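Local coordinates for odorant binding protein (AGAP010409-PA) (Anopheles gambiae, PDB 3L4A) that probably binds odorants, as an all-helical, disulfide-bonded secreted protein of the insect PBP/GOBP family, at residues A[21-24]-A[25-29]; A[82-85]-A[86-90]. All blocks are in the same frame, centred on the assembly; numbering follows the deposited sequence.

Contact 1. Residues A[21-24]-A[25-29]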
loop_
_atom_site.group_PDB
_atom_site.type_symbol
_atom_site.label_atom_id
_atom_site.label_comp_id
_atom_site.label_asym_id
_atom_site.label_seq_id
_atom_site.Cartn_x
_atom_site.Cartn_y
_atom_site.Cartn_z
ATOM N N ASP A 21 16.158 11.618 5.822
ATOM C CA ASP A 21 17.171 10.704 5.296
ATOM C C ASP A 21 16.977 9.280 5.797
ATOM O O ASP A 21 16.989 8.325 5.015
ATOM C CB ASP A 21 18.580 11.173 5.681
ATOM C CG ASP A 21 19.035 12.386 4.894
ATOM O OD1 ASP A 21 18.397 12.714 3.873
ATOM O OD2 ASP A 21 20.040 13.009 5.297
ATOM N N GLU A 22 16.822 9.144 7.106
ATOM C CA GLU A 22 16.703 7.847 7.744
ATOM C C GLU A 22 15.458 7.099 7.267
ATOM O O GLU A 22 15.525 5.918 6.924
ATOM C CB GLU A 22 16.679 8.015 9.261
ATOM C CG GLU A 22 16.715 6.714 10.039
ATOM C CD GLU A 22 17.181 6.915 11.468
ATOM O OE1 GLU A 22 16.645 6.243 12.376
ATOM O OE2 GLU A 22 18.082 7.755 11.683
ATOM N N LEU A 23 14.321 7.788 7.247
ATOM C CA LEU A 23 13.098 7.171 6.740
ATOM C C LEU A 23 13.234 6.762 5.272
ATOM O O LEU A 23 12.773 5.693 4.881
ATOM C CB LEU A 23 11.898 8.099 6.914
ATOM C CG LEU A 23 11.364 8.299 8.332
ATOM C CD1 LEU A 23 10.240 9.333 8.315
ATOM C CD2 LEU A 23 10.879 6.978 8.934
ATOM N N LYS A 24 13.850 7.610 4.453
ATOM C CA LYS A 24 13.938 7.328 3.018
ATOM C C LYS A 24 14.858 6.153 2.689
ATOM O O LYS A 24 14.679 5.476 1.670
ATOM C CB LYS A 24 14.319 8.582 2.235
ATOM C CG LYS A 24 13.169 9.561 2.102
ATOM C CD LYS A 24 13.602 10.836 1.407
ATOM C CE LYS A 24 13.860 10.590 -0.072
ATOM N NZ LYS A 24 14.479 11.783 -0.712
ATOM N N VAL A 25 15.831 5.899 3.555
ATOM C CA VAL A 25 16.633 4.694 3.418
ATOM C C VAL A 25 15.731 3.468 3.550
ATOM O O VAL A 25 15.862 2.510 2.785
ATOM C CB VAL A 25 17.764 4.627 4.464
ATOM C CG1 VAL A 25 18.413 3.247 4.454
ATOM C CG2 VAL A 25 18.797 5.715 4.201
ATOM N N HIS A 26 14.827 3.492 4.525
ATOM C CA HIS A 26 13.873 2.399 4.701
ATOM C C HIS A 26 12.984 2.260 3.473
ATOM O O HIS A 26 12.813 1.164 2.939
ATOM C CB HIS A 26 12.998 2.629 5.930
ATOM C CG HIS A 26 13.706 2.417 7.230
ATOM N ND1 HIS A 26 14.054 1.166 7.691
ATOM C CD2 HIS A 26 14.108 3.295 8.179
ATOM C CE1 HIS A 26 14.652 1.283 8.863
ATOM N NE2 HIS A 26 14.697 2.564 9.183
ATOM N N TYR A 27 12.423 3.376 3.019
ATOM C CA TYR A 27 11.488 3.346 1.900
ATOM C C TYR A 27 12.110 2.764 0.630
ATOM O O TYR A 27 11.462 2.014 -0.106
ATOM C CB TYR A 27 10.935 4.746 1.619
ATOM C CG TYR A 27 10.256 5.396 2.803
ATOM C CD1 TYR A 27 9.766 4.636 3.860
ATOM C CD2 TYR A 27 10.090 6.772 2.852
ATOM C CE1 TYR A 27 9.140 5.235 4.940
ATOM C CE2 TYR A 27 9.455 7.377 3.916
ATOM C CZ TYR A 27 8.988 6.610 4.959
ATOM O OH TYR A 27 8.365 7.220 6.020
ATOM N N ARG A 28 13.363 3.119 0.364
ATOM C CA ARG A 28 14.053 2.613 -0.822
ATOM C C ARG A 28 14.378 1.127 -0.662
ATOM O O ARG A 28 14.648 0.434 -1.642
ATOM C CB ARG A 28 15.320 3.428 -1.099
ATOM C CG ARG A 28 15.033 4.863 -1.515
ATOM C CD ARG A 28 16.289 5.720 -1.505
ATOM N NE ARG A 28 16.038 7.049 -2.057
ATOM C CZ ARG A 28 16.834 8.099 -1.872
ATOM N NH1 ARG A 28 17.934 7.977 -1.141
ATOM N NH2 ARG A 28 16.527 9.272 -2.413
ATOM N N ALA A 29 14.341 0.648 0.578
ATOM C CA ALA A 29 14.570 -0.762 0.880
ATOM C C ALA A 29 13.244 -1.505 1.064
ATOM O O ALA A 29 13.212 -2.622 1.582
ATOM C CB ALA A 29 15.429 -0.903 2.128
HETATM O O HOH W 1 15.824 3.983 11.325
#

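Contact 2. Residues A[82-85]-A[86-90]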
loop_
_atom_site.group_PDB
_atom_site.type_symbol
_atom_site.label_atom_id
_atom_site.label_comp_id
_atom_site.label_asym_id
_atom_site.label_seq_id
_atom_site.Cartn_x
_atom_site.Cartn_y
_atom_site.Cartn_z
ATOM N N ARG A 82 -9.630 -9.476 0.014
ATOM C CA ARG A 82 -10.932 -8.884 0.315
ATOM C C ARG A 82 -11.303 -9.180 1.768
ATOM O O ARG A 82 -11.710 -8.291 2.501
ATOM C CB ARG A 82 -12.024 -9.428 -0.604
ATOM C CG ARG A 82 -12.061 -8.826 -1.990
ATOM C CD ARG A 82 -13.384 -9.160 -2.670
ATOM N NE ARG A 82 -13.346 -8.921 -4.111
ATOM C CZ ARG A 82 -13.523 -7.735 -4.679
ATOM N NH1 ARG A 82 -13.476 -7.616 -6.001
ATOM N NH2 ARG A 82 -13.747 -6.664 -3.927
ATOM N N ALA A 83 -11.131 -10.431 2.193
ATOM C CA ALA A 83 -11.460 -10.825 3.558
ATOM C C ALA A 83 -10.558 -10.155 4.606
ATOM O O ALA A 83 -11.040 -9.694 5.650
ATOM C CB ALA A 83 -11.403 -12.342 3.695
ATOM N N CYS A 84 -9.263 -10.098 4.324
ATOM C CA CYS A 84 -8.323 -9.442 5.221
ATOM C C CYS A 84 -8.714 -7.981 5.413
ATOM O O CYS A 84 -8.773 -7.490 6.535
ATOM C CB CYS A 84 -6.908 -9.552 4.662
ATOM S SG CYS A 84 -5.642 -8.813 5.708
ATOM N N LEU A 85 -8.987 -7.290 4.311
ATOM C CA LEU A 85 -9.331 -5.873 4.372
ATOM C C LEU A 85 -10.648 -5.652 5.098
ATOM O O LEU A 85 -10.779 -4.720 5.887
ATOM C CB LEU A 85 -9.378 -5.280 2.955
ATOM C CG LEU A 85 -8.004 -5.283 2.284
ATOM C CD1 LEU A 85 -8.090 -5.109 0.776
ATOM C CD2 LEU A 85 -7.133 -4.187 2.907
ATOM N N GLU A 86 -11.630 -6.505 4.840
ATOM C CA GLU A 86 -12.906 -6.386 5.529
ATOM C C GLU A 86 -12.701 -6.533 7.036
ATOM O O GLU A 86 -13.323 -5.812 7.829
ATOM C CB GLU A 86 -13.907 -7.422 5.001
ATOM C CG GLU A 86 -14.403 -7.152 3.585
ATOM C CD GLU A 86 -15.255 -5.898 3.488
ATOM O OE1 GLU A 86 -15.821 -5.479 4.520
ATOM O OE2 GLU A 86 -15.359 -5.331 2.379
ATOM N N ALA A 87 -11.817 -7.447 7.427
ATOM C CA ALA A 87 -11.566 -7.708 8.843
ATOM C C ALA A 87 -10.911 -6.529 9.549
ATOM O O ALA A 87 -10.943 -6.443 10.774
ATOM C CB ALA A 87 -10.724 -8.970 9.021
ATOM N N LYS A 88 -10.325 -5.622 8.775
ATOM C CA LYS A 88 -9.663 -4.450 9.341
ATOM C C LYS A 88 -10.597 -3.264 9.573
ATOM O O LYS A 88 -10.173 -2.238 10.113
ATOM C CB LYS A 88 -8.480 -4.049 8.470
ATOM C CG LYS A 88 -7.317 -5.005 8.622
ATOM C CD LYS A 88 -6.207 -4.681 7.661
ATOM C CE LYS A 88 -4.920 -5.388 8.082
ATOM N NZ LYS A 88 -4.308 -4.759 9.286
ATOM N N ASN A 89 -11.857 -3.413 9.172
ATOM C CA ASN A 89 -12.877 -2.391 9.412
ATOM C C ASN A 89 -12.361 -0.997 9.089
ATOM O O ASN A 89 -12.425 -0.076 9.915
ATOM C CB ASN A 89 -13.378 -2.461 10.853
ATOM C CG ASN A 89 -14.134 -3.741 11.138
ATOM O OD1 ASN A 89 -15.361 -3.743 11.227
ATOM N ND2 ASN A 89 -13.407 -4.843 11.264
ATOM N N LEU A 90 -11.858 -0.865 7.870
ATOM C CA LEU A 90 -11.183 0.341 7.427
ATOM C C LEU A 90 -12.040 1.597 7.514
ATOM O O LEU A 90 -11.519 2.682 7.757
ATOM C CB LEU A 90 -10.676 0.173 5.995
ATOM C CG LEU A 90 -9.643 -0.928 5.734
ATOM C CD1 LEU A 90 -9.289 -0.970 4.253
ATOM C CD2 LEU A 90 -8.407 -0.696 6.581
#

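Contact 1. Residues A[21-24]-A[25-29]
Val25 opens the second segment by resting its side chain against the backbone of Asp21, one turn earlier. The branch that touches is CG2, anti to Val25's own carbonyl carbon; it lies 3.3 Å from Asp21 O, the same carbonyl that accepts the hydrogen bond from Val25 N, and the beta-branched bulk is accommodated because the position is exposed. His26 comes next, and its ring leans obliquely over the previous turn, with CD2 3.2 Å from Glu22 O. A single water lies in the plane of the ring at its edge, 2.8 Å from His26 NE2. That water donates to Glu22 OE1 at 2.6 Å, bridging two polar side chains that do not touch directly. The other ring nitrogen, His26 ND1, is engaged by Glu31, which together with the water should fix the rotation of the ring.

Tyr27 is the buried member. With CG anti to its carbonyl carbon (chi1 -57°), the ring folds back along the helix until Leu23 O stands 3.2 Å above the ring plane, over its centre. Leu23 runs alongside and points the same way, its CD1 3.6 Å from Tyr27 OH. The hydroxyl is hydrogen-bonded to Thr38, and Phe41 stacks on the ring, so tyrosine satisfies both an apolar packing site and a polar one.

Arg28 stretches from CG to NE, and Lys24 lays CE over one face of its guanidinium. Lys24 NZ and Arg28 NH2 come within 3.7 Å, a closeness of like charges that the salt bridges of both to Glu9 would offset. The whole is a short amphipathic alpha helix, with Leu23 and Tyr27 four residues apart facing helix 36-48, as expected of the packed helices of the odorant-binding protein fold.

Contact 2. Residues A[82-85]-A[86-90]
The peptide carbonyl of Leu85 is approached from one face: Lys88 N sits above it, 68° out of the carbonyl plane, and hydrogen-bonds to Leu85 O at 3.1 Å. The same Lys88 N makes a weak bond to Cys84 O, so one N-H is shared by the acceptors three and four residues back, as the helix tightens at its end. Leu85 O has a further partner in an ammonium ion, probably from the crystallisation liquor. Asn89 turns its amide back so that ND2 donates a weak bond of 3.0 Å to Ala87 O.

Before the turn the bonding is regular: Glu86 N reaches Arg82 O at 2.9 Å, and Ala87 N reaches Ala83 O at 3.0 Å. Ala87, exposed, puts only a methyl here, its CB 3.5 Å from Ala83 O; alanine suits a helix for its high helical propensity. Lys88 lays its aliphatic chain along the previous turn, CG 3.6 Å from Cys84 O, and bends at chi4 (-73°) to send NZ towards a weak bond with Ser102. Cys84 itself is tied to Cys106 by a disulfide.

Leu85 and Leu90 cross obliquely on the buried side, CD2 of Leu85 4.1 Å from CD1 of Leu90, and both rest on Ala103 of helix 96-105; leucine supplies branched apolar bulk where the chain turns inward. Asn89, which tolerates positive phi (45°) better than most residues, takes the left-handed conformation. This is a Schellman-like helix C-cap: it shares with the motif the left-handed residue, the bond from Asn89 N to Glu86 O and the apolar Leu85–Leu90 pair, but lacks the bond from Leu90 N to Leu85 O.

In the fold
Contacts 1 and 2 lie on opposite sides of the centre of the chain, their own centres 28 Å apart and their nearest atoms about 17 Å apart, and they share no helix. Contact 1, on helix 21-28, is a surface contact, charged, with one water bridge, and one tyrosine carries its burial. Contact 2, at the end of helix 75-87, is partly buried: apolar leucines and backbone capping take the place of the lysine–arginine pair on one glutamate. Each leans on a different helix, 36-48 for contact 1 and 96-105 for contact 2. These two supporting helices are joined by the Cys40–Cys97 disulfide, and Cys84 adds a covalent tie in contact 2 alone.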